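Local coordinates for protein DNA endonuclease I-CvuI (Chlorella vulgaris, PDB 5A77) that probably acts as a homing endonuclease of intron mobility, working as two subunits that bind and cleave target DNA with magnesium, at residues B[49-54]-B[69-74]; B[43-48]-B[77-82]; B[10-15]-B[61-66]. All blocks are in the same frame, centred on the assembly; numbering follows the deposited sequence.

Contact 1. Residues B[49-54]-B[69-74]. Unlike the reference sequence in segment 49-54: Gln53 (reference Arg). With nucleotides of chain C.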
loop_
_atom_site.group_PDB
_atom_site.type_symbol
_atom_site.label_atom_id
_atom_site.label_comp_id
_atom_site.label_asym_id
_atom_site.label_seq_id
_atom_site.Cartn_x
_atom_site.Cartn_y
_atom_site.Cartn_z
ATOM N N GLN B 49 -8.395 1.518 -4.019
ATOM C CA GLN B 49 -8.724 0.202 -3.495
ATOM C C GLN B 49 -9.786 -0.450 -4.360
ATOM O O GLN B 49 -10.581 0.237 -5.008
ATOM C CB GLN B 49 -9.196 0.274 -2.040
ATOM C CG GLN B 49 -8.916 -1.036 -1.254
ATOM C CD GLN B 49 -7.426 -1.395 -1.227
ATOM O OE1 GLN B 49 -6.564 -0.511 -1.185
ATOM N NE2 GLN B 49 -7.118 -2.687 -1.271
ATOM N N SER B 50 -9.777 -1.778 -4.386
ATOM C CA SER B 50 -10.795 -2.537 -5.093
ATOM C C SER B 50 -12.145 -2.237 -4.461
ATOM O O SER B 50 -12.231 -2.027 -3.250
ATOM C CB SER B 50 -10.476 -4.041 -5.056
ATOM O OG SER B 50 -11.605 -4.824 -5.417
ATOM N N THR B 51 -13.190 -2.194 -5.286
ATOM C CA THR B 51 -14.541 -1.890 -4.802
ATOM C C THR B 51 -15.023 -3.008 -3.884
ATOM O O THR B 51 -15.959 -2.823 -3.100
ATOM C CB THR B 51 -15.551 -1.687 -5.965
ATOM O OG1 THR B 51 -14.988 -0.800 -6.940
ATOM C CG2 THR B 51 -16.854 -1.085 -5.459
ATOM N N THR B 52 -14.375 -4.165 -4.003
ATOM C CA THR B 52 -14.506 -5.256 -3.042
ATOM C C THR B 52 -14.542 -4.720 -1.619
ATOM O O THR B 52 -15.416 -5.072 -0.826
ATOM C CB THR B 52 -13.318 -6.256 -3.140
ATOM O OG1 THR B 52 -13.217 -6.793 -4.466
ATOM C CG2 THR B 52 -13.482 -7.384 -2.130
ATOM N N GLN B 53 -13.571 -3.863 -1.307
ATOM C CA GLN B 53 -13.452 -3.310 0.029
ATOM C C GLN B 53 -13.523 -1.810 -0.020
ATOM O O GLN B 53 -12.712 -1.107 0.586
ATOM C CB GLN B 53 -12.162 -3.760 0.693
ATOM C CG GLN B 53 -11.568 -5.024 0.114
ATOM C CD GLN B 53 -10.515 -5.592 1.031
ATOM O OE1 GLN B 53 -10.781 -5.834 2.208
ATOM N NE2 GLN B 53 -9.296 -5.750 0.521
ATOM N N HIS B 54 -14.535 -1.345 -0.742
ATOM C CA HIS B 54 -14.884 0.056 -0.858
ATOM C C HIS B 54 -14.963 0.739 0.508
ATOM O O HIS B 54 -14.734 1.941 0.623
ATOM C CB HIS B 54 -16.213 0.158 -1.607
ATOM C CG HIS B 54 -16.695 1.562 -1.822
ATOM N ND1 HIS B 54 -16.590 2.201 -3.045
ATOM C CD2 HIS B 54 -17.291 2.442 -0.997
ATOM C CE1 HIS B 54 -17.101 3.405 -2.957
ATOM N NE2 HIS B 54 -17.537 3.587 -1.701
ATOM N N VAL B 69 -15.319 9.988 -2.415
ATOM C CA VAL B 69 -15.144 8.610 -2.849
ATOM C C VAL B 69 -15.978 8.361 -4.110
ATOM O O VAL B 69 -17.094 8.843 -4.211
ATOM C CB VAL B 69 -15.553 7.608 -1.745
ATOM C CG1 VAL B 69 -15.422 6.208 -2.261
ATOM C CG2 VAL B 69 -14.717 7.811 -0.474
ATOM N N ARG B 70 -15.429 7.634 -5.080
ATOM C CA ARG B 70 -16.218 7.179 -6.224
ATOM C C ARG B 70 -15.990 5.691 -6.529
ATOM O O ARG B 70 -15.014 5.086 -6.094
ATOM C CB ARG B 70 -15.899 7.993 -7.476
ATOM C CG ARG B 70 -14.543 7.663 -8.103
ATOM C CD ARG B 70 -14.361 8.308 -9.481
ATOM N NE ARG B 70 -12.948 8.376 -9.849
ATOM C CZ ARG B 70 -12.439 7.995 -11.018
ATOM N NH1 ARG B 70 -13.214 7.524 -11.984
ATOM N NH2 ARG B 70 -11.137 8.112 -11.225
ATOM N N LYS B 71 -16.927 5.120 -7.274
ATOM C CA LYS B 71 -16.778 3.811 -7.883
ATOM C C LYS B 71 -16.332 4.005 -9.329
ATOM O O LYS B 71 -17.025 4.670 -10.090
ATOM C CB LYS B 71 -18.108 3.047 -7.855
ATOM C CG LYS B 71 -18.765 2.871 -6.482
ATOM C CD LYS B 71 -19.336 1.463 -6.362
ATOM C CE LYS B 71 -20.153 1.260 -5.099
ATOM N NZ LYS B 71 -20.592 -0.163 -4.980
ATOM N N ARG B 72 -15.280 3.333 -9.761
ATOM C CA ARG B 72 -14.882 3.353 -11.144
ATOM C C ARG B 72 -15.657 2.264 -11.870
ATOM O O ARG B 72 -16.233 1.412 -11.242
ATOM C CB ARG B 72 -13.389 3.127 -11.233
ATOM C CG ARG B 72 -12.561 4.247 -10.636
ATOM C CD ARG B 72 -11.121 3.872 -10.310
ATOM N NE ARG B 72 -10.522 2.960 -11.264
ATOM C CZ ARG B 72 -9.224 2.817 -11.455
ATOM N NH1 ARG B 72 -8.373 3.525 -10.772
ATOM N NH2 ARG B 72 -8.790 1.960 -12.341
ATOM N N ASN B 73 -15.686 2.271 -13.187
ATOM C CA ASN B 73 -16.554 1.345 -13.920
ATOM C C ASN B 73 -15.902 -0.049 -13.997
ATOM O O ASN B 73 -16.574 -1.043 -14.198
ATOM C CB ASN B 73 -16.867 1.891 -15.321
ATOM C CG ASN B 73 -15.623 2.086 -16.159
ATOM O OD1 ASN B 73 -14.509 1.813 -15.711
ATOM N ND2 ASN B 73 -15.803 2.551 -17.387
ATOM N N ASP B 74 -14.577 -0.085 -13.827
ATOM C CA ASP B 74 -13.815 -1.338 -13.899
ATOM C C ASP B 74 -13.539 -2.083 -12.580
ATOM O O ASP B 74 -12.729 -3.008 -12.543
ATOM C CB ASP B 74 -12.500 -1.101 -14.653
ATOM C CG ASP B 74 -11.574 -0.112 -13.990
ATOM O OD1 ASP B 74 -11.842 0.401 -12.872
ATOM O OD2 ASP B 74 -10.520 0.214 -14.613
ATOM P P DT C 9 -13.568 3.583 -20.891
ATOM O OP1 DT C 9 -13.590 3.509 -22.374
ATOM O OP2 DT C 9 -14.304 2.568 -20.077
ATOM O "O5'" DT C 9 -12.018 3.641 -20.476
ATOM C "C5'" DT C 9 -11.071 4.263 -21.350
ATOM C "C4'" DT C 9 -9.649 3.821 -21.036
ATOM O "O4'" DT C 9 -9.217 4.417 -19.777
ATOM C "C3'" DT C 9 -9.440 2.304 -20.872
ATOM O "O3'" DT C 9 -8.121 1.946 -21.349
ATOM C "C2'" DT C 9 -9.520 2.150 -19.355
ATOM C "C1'" DT C 9 -8.733 3.389 -18.944
ATOM N N1 DT C 9 -8.878 3.784 -17.509
ATOM C C2 DT C 9 -7.866 4.511 -16.916
ATOM O O2 DT C 9 -6.862 4.857 -17.510
ATOM N N3 DT C 9 -8.071 4.812 -15.596
ATOM C C4 DT C 9 -9.166 4.462 -14.829
ATOM O O4 DT C 9 -9.269 4.785 -13.650
ATOM C C5 DT C 9 -10.188 3.703 -15.512
ATOM C C7 DT C 9 -11.425 3.278 -14.778
ATOM C C6 DT C 9 -9.993 3.397 -16.803
ATOM P P DC C 7 -19.253 9.236 -11.142
ATOM O OP1 DC C 7 -20.630 8.742 -11.382
ATOM O OP2 DC C 7 -18.434 8.670 -10.042
ATOM O "O5'" DC C 7 -18.403 9.093 -12.487
ATOM C "C5'" DC C 7 -18.638 10.001 -13.548
ATOM C "C4'" DC C 7 -17.467 10.033 -14.504
ATOM O "O4'" DC C 7 -16.343 10.678 -13.881
ATOM C "C3'" DC C 7 -16.941 8.660 -14.946
ATOM O "O3'" DC C 7 -17.289 8.418 -16.313
ATOM C "C2'" DC C 7 -15.411 8.764 -14.756
ATOM C "C1'" DC C 7 -15.210 10.263 -14.580
ATOM N N1 DC C 7 -13.980 10.634 -13.803
ATOM C C2 DC C 7 -12.786 10.871 -14.483
ATOM O O2 DC C 7 -12.768 10.775 -15.713
ATOM N N3 DC C 7 -11.680 11.202 -13.773
ATOM C C4 DC C 7 -11.735 11.285 -12.437
ATOM N N4 DC C 7 -10.606 11.606 -11.775
ATOM C C5 DC C 7 -12.937 11.032 -11.725
ATOM C C6 DC C 7 -14.025 10.707 -12.439
ATOM P P DG C 8 -17.639 6.928 -16.810
ATOM O OP1 DG C 8 -18.593 7.006 -17.940
ATOM O OP2 DG C 8 -18.000 6.127 -15.615
ATOM O "O5'" DG C 8 -16.248 6.429 -17.398
ATOM C "C5'" DG C 8 -15.353 7.400 -17.903
ATOM C "C4'" DG C 8 -14.525 6.851 -19.029
ATOM O "O4'" DG C 8 -13.137 7.123 -18.761
ATOM C "C3'" DG C 8 -14.576 5.356 -19.181
ATOM O "O3'" DG C 8 -14.117 5.038 -20.502
ATOM C "C2'" DG C 8 -13.613 4.904 -18.070
ATOM C "C1'" DG C 8 -12.556 6.013 -18.084
ATOM N N9 DG C 8 -12.109 6.489 -16.765
ATOM C C8 DG C 8 -12.829 6.550 -15.594
ATOM N N7 DG C 8 -12.155 7.077 -14.596
ATOM C C5 DG C 8 -10.921 7.412 -15.156
ATOM C C6 DG C 8 -9.771 8.027 -14.576
ATOM O O6 DG C 8 -9.601 8.412 -13.409
ATOM N N1 DG C 8 -8.746 8.177 -15.504
ATOM C C2 DG C 8 -8.816 7.793 -16.821
ATOM N N2 DG C 8 -7.730 8.017 -17.567
ATOM N N3 DG C 8 -9.877 7.232 -17.373
ATOM C C4 DG C 8 -10.887 7.067 -16.488
#
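His54 turns its CG anti to the backbone N (chi1 -179°), which brings the imidazole from just beyond strand 39-50 over to strand 68-71. Thr51 sets CG2 in the same relation to its own N, and this methyl meets Lys71. Both strands belong to the antiparallel DNA-binding sheet of a LAGLIDADG homing endonuclease, with strand 76-82 between them. No hydrogen bond joins 49-54 to 69-74 directly. His54 CE1 lies 3.3 Å from Val69 CG1 and 3.9 Å from Lys71 CG, both oblique to the ring. The lysine chain bends at chi2 and passes across Thr51, with CD 3.7 Å from Thr51 CG2. The polar ends turn to the intervening strand: His54 ND1 and Thr51 OG1 both hydrogen-bond to Ser77 OG.

Arg70 points away from this packing and reads a base of the bound DNA. Its NH1 donates to N7 of DG8 of chain C at 2.9 Å, nearly straight at 168°. Its NH2 donates to O6 of the same guanine at 2.7 Å. Arg72 CG lies over one face of the Arg70 guanidinium, toward its rim; C5 of DC7 of chain C lies over the centre of the opposite face. Arg72 is held in turn by a salt bridge from NE to Asp74 OD1 (3.3 Å), which accepts with its syn lone pair. Glu78 pairs with both arginines. Asn73 ND2 bonds to OP2 of DT9 of chain C at 3.1 Å.

Contact 2. Residues B[43-48]-B[77-82]. With nucleotides of chain F; nucleotides of chain C.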
loop_
_atom_site.group_PDB
_atom_site.type_symbol
_atom_site.label_atom_id
_atom_site.label_comp_id
_atom_site.label_asym_id
_atom_site.label_seq_id
_atom_site.Cartn_x
_atom_site.Cartn_y
_atom_site.Cartn_z
ATOM N N VAL B 43 -3.607 19.919 -7.897
ATOM C CA VAL B 43 -2.974 19.144 -6.841
ATOM C C VAL B 43 -3.959 18.100 -6.267
ATOM O O VAL B 43 -5.157 18.384 -6.118
ATOM C CB VAL B 43 -2.449 20.057 -5.711
ATOM C CG1 VAL B 43 -1.368 21.000 -6.236
ATOM C CG2 VAL B 43 -3.580 20.842 -5.090
ATOM N N SER B 44 -3.470 16.897 -5.957
ATOM C CA SER B 44 -4.334 15.862 -5.382
ATOM C C SER B 44 -3.620 14.732 -4.657
ATOM O O SER B 44 -2.554 14.269 -5.076
ATOM C CB SER B 44 -5.227 15.244 -6.465
ATOM O OG SER B 44 -4.467 14.774 -7.562
ATOM N N LEU B 45 -4.230 14.300 -3.557
ATOM C CA LEU B 45 -3.892 13.032 -2.930
ATOM C C LEU B 45 -4.980 12.029 -3.278
ATOM O O LEU B 45 -6.160 12.290 -3.043
ATOM C CB LEU B 45 -3.760 13.174 -1.410
ATOM C CG LEU B 45 -3.426 11.915 -0.597
ATOM C CD1 LEU B 45 -2.649 12.290 0.640
ATOM C CD2 LEU B 45 -4.679 11.162 -0.189
ATOM N N THR B 46 -4.598 10.875 -3.816
ATOM C CA THR B 46 -5.594 9.868 -4.172
ATOM C C THR B 46 -5.183 8.502 -3.622
ATOM O O THR B 46 -4.013 8.139 -3.657
ATOM C CB THR B 46 -5.783 9.787 -5.703
ATOM O OG1 THR B 46 -6.585 10.893 -6.142
ATOM C CG2 THR B 46 -6.516 8.517 -6.084
ATOM N N VAL B 47 -6.144 7.758 -3.090
ATOM C CA VAL B 47 -5.902 6.415 -2.580
ATOM C C VAL B 47 -6.784 5.419 -3.343
ATOM O O VAL B 47 -7.979 5.658 -3.545
ATOM C CB VAL B 47 -6.179 6.333 -1.061
ATOM C CG1 VAL B 47 -6.238 4.898 -0.599
ATOM C CG2 VAL B 47 -5.129 7.096 -0.287
ATOM N N PHE B 48 -6.184 4.316 -3.789
ATOM C CA PHE B 48 -6.894 3.325 -4.592
ATOM C C PHE B 48 -7.200 2.059 -3.816
ATOM O O PHE B 48 -6.372 1.580 -3.050
ATOM C CB PHE B 48 -6.090 2.950 -5.835
ATOM C CG PHE B 48 -5.663 4.122 -6.654
ATOM C CD1 PHE B 48 -6.512 4.669 -7.606
ATOM C CD2 PHE B 48 -4.403 4.675 -6.486
ATOM C CE1 PHE B 48 -6.104 5.751 -8.371
ATOM C CE2 PHE B 48 -4.005 5.747 -7.238
ATOM C CZ PHE B 48 -4.852 6.285 -8.181
ATOM N N SER B 77 -12.319 1.482 -6.501
ATOM C CA SER B 77 -12.782 2.736 -5.938
ATOM C C SER B 77 -11.577 3.622 -5.627
ATOM O O SER B 77 -10.491 3.136 -5.275
ATOM C CB SER B 77 -13.632 2.490 -4.690
ATOM O OG SER B 77 -14.846 1.837 -5.037
ATOM N N GLU B 78 -11.768 4.921 -5.803
ATOM C CA GLU B 78 -10.766 5.918 -5.465
ATOM C C GLU B 78 -11.307 6.807 -4.367
ATOM O O GLU B 78 -12.474 7.170 -4.390
ATOM C CB GLU B 78 -10.396 6.758 -6.681
ATOM C CG GLU B 78 -9.866 5.970 -7.866
ATOM C CD GLU B 78 -9.259 6.863 -8.939
ATOM O OE1 GLU B 78 -8.999 8.055 -8.648
ATOM O OE2 GLU B 78 -9.039 6.379 -10.072
ATOM N N PHE B 79 -10.475 7.121 -3.386
ATOM C CA PHE B 79 -10.756 8.236 -2.492
ATOM C C PHE B 79 -9.862 9.406 -2.902
ATOM O O PHE B 79 -8.654 9.248 -3.012
ATOM C CB PHE B 79 -10.506 7.870 -1.029
ATOM C CG PHE B 79 -10.278 9.069 -0.143
ATOM C CD1 PHE B 79 -11.345 9.700 0.471
ATOM C CD2 PHE B 79 -8.994 9.585 0.049
ATOM C CE1 PHE B 79 -11.141 10.812 1.276
ATOM C CE2 PHE B 79 -8.784 10.692 0.850
ATOM C CZ PHE B 79 -9.863 11.301 1.471
ATOM N N CYS B 80 -10.424 10.587 -3.111
ATOM C CA CYS B 80 -9.568 11.662 -3.609
ATOM C C CYS B 80 -9.761 13.027 -2.952
ATOM O O CYS B 80 -10.887 13.497 -2.780
ATOM C CB CYS B 80 -9.749 11.818 -5.114
ATOM S SG CYS B 80 -8.687 13.094 -5.763
ATOM N N VAL B 81 -8.644 13.651 -2.588
ATOM C CA VAL B 81 -8.660 15.020 -2.098
ATOM C C VAL B 81 -8.033 15.929 -3.141
ATOM O O VAL B 81 -6.822 15.861 -3.380
ATOM C CB VAL B 81 -7.904 15.170 -0.762
ATOM C CG1 VAL B 81 -8.127 16.557 -0.174
ATOM C CG2 VAL B 81 -8.359 14.126 0.217
ATOM N N VAL B 82 -8.855 16.763 -3.771
ATOM C CA VAL B 82 -8.372 17.730 -4.757
ATOM C C VAL B 82 -8.339 19.134 -4.171
ATOM O O VAL B 82 -9.199 19.497 -3.363
ATOM C CB VAL B 82 -9.259 17.760 -6.023
ATOM C CG1 VAL B 82 -8.578 18.526 -7.163
ATOM C CG2 VAL B 82 -9.618 16.360 -6.456
ATOM O OP3 DG F 1 2.882 3.651 -6.624
ATOM P P DG F 1 1.815 3.399 -5.620
ATOM O OP1 DG F 1 1.661 1.926 -5.514
ATOM O OP2 DG F 1 2.146 4.180 -4.405
ATOM O "O5'" DG F 1 0.439 4.014 -6.155
ATOM C "C5'" DG F 1 -0.399 3.264 -7.057
ATOM C "C4'" DG F 1 -0.130 3.710 -8.478
ATOM O "O4'" DG F 1 -1.125 3.184 -9.394
ATOM C "C3'" DG F 1 -0.131 5.213 -8.676
ATOM O "O3'" DG F 1 0.976 5.520 -9.436
ATOM C "C2'" DG F 1 -1.433 5.472 -9.450
ATOM C "C1'" DG F 1 -1.510 4.215 -10.281
ATOM N N9 DG F 1 -2.829 3.876 -10.798
ATOM C C8 DG F 1 -3.992 3.711 -10.081
ATOM N N7 DG F 1 -5.002 3.330 -10.818
ATOM C C5 DG F 1 -4.465 3.211 -12.095
ATOM C C6 DG F 1 -5.073 2.833 -13.310
ATOM O O6 DG F 1 -6.244 2.522 -13.512
ATOM N N1 DG F 1 -4.173 2.847 -14.366
ATOM C C2 DG F 1 -2.854 3.178 -14.264
ATOM N N2 DG F 1 -2.137 3.123 -15.396
ATOM N N3 DG F 1 -2.267 3.536 -13.131
ATOM C C4 DG F 1 -3.131 3.533 -12.094
ATOM P P DA F 2 1.922 6.746 -9.051
ATOM O OP1 DA F 2 3.285 6.234 -8.790
ATOM O OP2 DA F 2 1.272 7.566 -8.004
ATOM O "O5'" DA F 2 1.931 7.530 -10.425
ATOM C "C5'" DA F 2 1.701 6.784 -11.607
ATOM C "C4'" DA F 2 0.781 7.523 -12.555
ATOM O "O4'" DA F 2 -0.584 7.041 -12.431
ATOM C "C3'" DA F 2 0.707 9.048 -12.358
ATOM O "O3'" DA F 2 0.901 9.660 -13.619
ATOM C "C2'" DA F 2 -0.728 9.252 -11.840
ATOM C "C1'" DA F 2 -1.406 8.143 -12.617
ATOM N N9 DA F 2 -2.770 7.798 -12.256
ATOM C C8 DA F 2 -3.434 8.018 -11.071
ATOM N N7 DA F 2 -4.684 7.587 -11.084
ATOM C C5 DA F 2 -4.835 7.060 -12.364
ATOM C C6 DA F 2 -5.915 6.444 -13.026
ATOM N N6 DA F 2 -7.124 6.242 -12.457
ATOM N N1 DA F 2 -5.715 6.041 -14.305
ATOM C C2 DA F 2 -4.534 6.244 -14.867
ATOM N N3 DA F 2 -3.452 6.806 -14.351
ATOM C C4 DA F 2 -3.671 7.197 -13.088
ATOM P P DA C 4 -9.539 22.726 -6.902
ATOM O OP1 DA C 4 -8.955 23.614 -5.877
ATOM O OP2 DA C 4 -8.693 21.891 -7.790
ATOM O "O5'" DA C 4 -10.580 21.778 -6.127
ATOM C "C5'" DA C 4 -11.678 22.371 -5.406
ATOM C "C4'" DA C 4 -12.979 21.653 -5.704
ATOM O "O4'" DA C 4 -13.335 21.866 -7.088
ATOM C "C3'" DA C 4 -12.943 20.134 -5.506
ATOM O "O3'" DA C 4 -14.019 19.732 -4.679
ATOM C "C2'" DA C 4 -13.084 19.572 -6.924
ATOM C "C1'" DA C 4 -13.855 20.670 -7.624
ATOM N N9 DA C 4 -13.631 20.707 -9.064
ATOM C C8 DA C 4 -12.462 21.010 -9.692
ATOM N N7 DA C 4 -12.539 20.991 -10.997
ATOM C C5 DA C 4 -13.856 20.676 -11.252
ATOM C C6 DA C 4 -14.576 20.522 -12.454
ATOM N N6 DA C 4 -14.023 20.652 -13.664
ATOM N N1 DA C 4 -15.884 20.206 -12.365
ATOM C C2 DA C 4 -16.438 20.070 -11.146
ATOM N N3 DA C 4 -15.865 20.201 -9.942
ATOM C C4 DA C 4 -14.553 20.503 -10.070
#
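Phe48 and Glu78 lie side by side and point the same way, with Phe48 CE1 3.4 Å from Glu78 CD. They form a non-hydrogen-bonded pair in the antiparallel DNA-binding sheet of the LAGLIDADG fold. The ring and carboxylate planes are 72° apart. One ring face takes the DNA: C8 of DG1 of chain F sits over its centre. This deoxyguanosine begins its strand with a 5'-phosphate, consistent with the cleaved target. Thr46 CG2 covers the opposite ring face toward the rim, 3.5 Å above its plane. Glu78 OE2 accepts a weak bond from N6 of DA2 of chain F (3.1 Å). OE2 also makes salt bridges to Arg70, its strongest partner, and to Arg72; their positive charges probably favour an ionised carboxylate.

The backbone positions this pair. Val47 N donates to Phe79 O and Phe79 N to Val47 O, each at 2.9 Å. Leu45 and Val81 make a second such pair, with Val81 N to Leu45 O at 2.9 Å and nearly straight (172°). Side chains alternate between the two faces of the sheet. Leu45, Val47, Phe79 and Val81 point to the face opposite Phe48, where helices 55-64, 84-94 and 6-22 pack. Phe79 has CG anti to its N (chi1 158°), which lays its ring edge toward Leu45 and Val47. Leu45 CD2 meets that edge at Phe79 CE2, 4.3 Å away.

Contact 3. Residues B[10-15]-B[61-66]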
loop_
_atom_site.group_PDB
_atom_site.type_symbol
_atom_site.label_atom_id
_atom_site.label_comp_id
_atom_site.label_asym_id
_atom_site.label_seq_id
_atom_site.Cartn_x
_atom_site.Cartn_y
_atom_site.Cartn_z
ATOM N N LEU B 10 -2.032 7.750 15.684
ATOM C CA LEU B 10 -1.927 6.358 15.265
ATOM C C LEU B 10 -2.674 6.091 13.976
ATOM O O LEU B 10 -2.231 5.270 13.172
ATOM C CB LEU B 10 -2.441 5.421 16.352
ATOM C CG LEU B 10 -1.451 5.018 17.430
ATOM C CD1 LEU B 10 -2.156 4.281 18.556
ATOM C CD2 LEU B 10 -0.389 4.124 16.814
ATOM N N LYS B 11 -3.821 6.751 13.800
ATOM C CA LYS B 11 -4.581 6.660 12.554
ATOM C C LYS B 11 -3.847 7.344 11.391
ATOM O O LYS B 11 -3.856 6.848 10.262
ATOM C CB LYS B 11 -5.982 7.271 12.724
ATOM C CG LYS B 11 -6.893 6.520 13.710
ATOM C CD LYS B 11 -7.201 5.114 13.185
ATOM C CE LYS B 11 -8.086 4.297 14.119
ATOM N NZ LYS B 11 -9.473 4.827 14.211
ATOM N N PHE B 12 -3.217 8.485 11.670
ATOM C CA PHE B 12 -2.479 9.231 10.652
ATOM C C PHE B 12 -1.214 8.475 10.233
ATOM O O PHE B 12 -0.780 8.561 9.085
ATOM C CB PHE B 12 -2.117 10.633 11.161
ATOM C CG PHE B 12 -3.305 11.548 11.334
ATOM C CD1 PHE B 12 -4.358 11.518 10.435
ATOM C CD2 PHE B 12 -3.364 12.437 12.397
ATOM C CE1 PHE B 12 -5.461 12.361 10.597
ATOM C CE2 PHE B 12 -4.462 13.274 12.570
ATOM C CZ PHE B 12 -5.512 13.236 11.668
ATOM N N ALA B 13 -0.637 7.721 11.166
ATOM C CA ALA B 13 0.536 6.893 10.877
ATOM C C ALA B 13 0.143 5.683 10.023
ATOM O O ALA B 13 0.827 5.350 9.050
ATOM C CB ALA B 13 1.206 6.443 12.169
ATOM N N TRP B 14 -0.958 5.034 10.390
ATOM C CA TRP B 14 -1.514 3.941 9.596
ATOM C C TRP B 14 -1.819 4.431 8.185
ATOM O O TRP B 14 -1.437 3.797 7.206
ATOM C CB TRP B 14 -2.790 3.366 10.246
ATOM C CG TRP B 14 -3.478 2.327 9.387
ATOM C CD1 TRP B 14 -3.261 0.977 9.401
ATOM C CD2 TRP B 14 -4.487 2.563 8.381
ATOM N NE1 TRP B 14 -4.063 0.362 8.468
ATOM C CE2 TRP B 14 -4.816 1.299 7.840
ATOM C CE3 TRP B 14 -5.131 3.705 7.906
ATOM C CZ2 TRP B 14 -5.774 1.168 6.824
ATOM C CZ3 TRP B 14 -6.084 3.563 6.900
ATOM C CH2 TRP B 14 -6.392 2.300 6.370
ATOM N N LEU B 15 -2.509 5.565 8.090
ATOM C CA LEU B 15 -2.891 6.125 6.796
ATOM C C LEU B 15 -1.670 6.557 5.992
ATOM O O LEU B 15 -1.611 6.368 4.773
ATOM C CB LEU B 15 -3.842 7.308 6.975
ATOM C CG LEU B 15 -4.322 7.850 5.630
ATOM C CD1 LEU B 15 -4.914 6.715 4.806
ATOM C CD2 LEU B 15 -5.326 8.986 5.806
ATOM N N GLN B 61 -11.908 8.735 4.499
ATOM C CA GLN B 61 -12.613 10.003 4.399
ATOM C C GLN B 61 -13.048 10.520 5.764
ATOM O O GLN B 61 -12.970 11.721 6.029
ATOM C CB GLN B 61 -13.830 9.864 3.490
ATOM C CG GLN B 61 -14.649 11.127 3.394
ATOM C CD GLN B 61 -15.928 10.920 2.613
ATOM O OE1 GLN B 61 -16.853 10.238 3.072
ATOM N NE2 GLN B 61 -15.990 11.506 1.418
ATOM N N LYS B 62 -13.510 9.615 6.621
ATOM C CA LYS B 62 -13.988 9.985 7.952
ATOM C C LYS B 62 -12.838 10.444 8.831
ATOM O O LYS B 62 -12.949 11.452 9.530
ATOM C CB LYS B 62 -14.713 8.812 8.621
ATOM C CG LYS B 62 -15.242 9.130 10.009
ATOM C CD LYS B 62 -16.319 8.146 10.410
ATOM C CE LYS B 62 -17.060 8.584 11.669
ATOM N NZ LYS B 62 -18.294 7.770 11.897
ATOM N N ILE B 63 -11.741 9.691 8.791
ATOM C CA ILE B 63 -10.527 10.030 9.527
ATOM C C ILE B 63 -10.009 11.415 9.142
ATOM O O ILE B 63 -9.577 12.191 9.997
ATOM C CB ILE B 63 -9.418 8.988 9.282
ATOM C CG1 ILE B 63 -9.716 7.704 10.052
ATOM C CG2 ILE B 63 -8.051 9.533 9.686
ATOM C CD1 ILE B 63 -8.604 6.697 9.984
ATOM N N LEU B 64 -10.067 11.726 7.851
ATOM C CA LEU B 64 -9.505 12.968 7.335
ATOM C C LEU B 64 -10.490 14.129 7.426
ATOM O O LEU B 64 -10.089 15.260 7.709
ATOM C CB LEU B 64 -9.052 12.779 5.891
ATOM C CG LEU B 64 -7.806 11.915 5.745
ATOM C CD1 LEU B 64 -7.345 11.891 4.299
ATOM C CD2 LEU B 64 -6.705 12.430 6.661
ATOM N N GLY B 65 -11.771 13.843 7.181
ATOM C CA GLY B 65 -12.817 14.851 7.257
ATOM C C GLY B 65 -13.030 15.583 5.946
ATOM O O GLY B 65 -13.705 16.605 5.889
ATOM N N CYS B 66 -12.459 15.040 4.881
ATOM C CA CYS B 66 -12.456 15.704 3.591
ATOM C C CYS B 66 -12.408 14.645 2.497
ATOM O O CYS B 66 -12.117 13.484 2.775
ATOM C CB CYS B 66 -11.249 16.653 3.479
ATOM S SG CYS B 66 -11.641 18.198 2.646
#
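The shortest polar bond here runs from Gly65 N to Gln61 O, at 2.7 Å. It closes the end of helix 55-64, whose Ile63 and Leu64 pack on Lys11, Phe12 and Leu15. These three lie on helix 6-22, the LAGLIDADG helix, and Leu15 is the first residue of the motif. Gly65 then leaves the helix with positive phi (89°), where a side chain would press on the carbonyl O of Leu64.

The contact itself is apolar. The Ile63 side chain crosses that of Lys11 at about a right angle, and its CD1 touches Lys11 CB at 3.8 Å. Ile63 and Phe12 slide past each other in opposite directions, with Ile63 CG2 3.9 Å from Phe12 CE1, oblique to the ring. Leu15 and Leu64 meet tip to tip, with Leu15 CD2 3.8 Å from Leu64 CD2. With CG anti to its N (chi1 -176°), Leu15 carries CD2 across to Leu64. Leu64 also rests on Phe79 of the sheet and on Thr90 of helix 84-94. An alanine at Leu64 has no CD2 to meet Leu15 CD2 and Phe12 CE1, and is likely to leave a gap between helix 6-22 and Phe79.

On the same helix as Leu15, Trp14 turns to the dimer partner, and its NE1 bonds to Asp20 of the second subunit. Between the two helices, Leu64 CD2 also lies 4.1 Å from Phe12 CE1.

Contact 2 is the buried centre of the sheet, contact 1 is its surface end, and contact 3 is partly buried among the helices. Contacts 1 and 2 share strand 39-50, and strand 76-82 lies between the two segments of contact 1. Ser77 sits where these two contacts meet, its N close to Gln49 O. Chemistry follows place. Contact 2 rests on backbone hydrogen bonds, contact 1 on side-chain packing beside charged groups that read DNA, and contact 3 on aliphatic and aromatic carbon. Phe79 links contacts 2 and 3, since its ring meets Gln61, Leu64 and Cys66. Helix 55-64 connects strands 39-50 and 68-71, so contact 3 tucks that connection against helix 6-22.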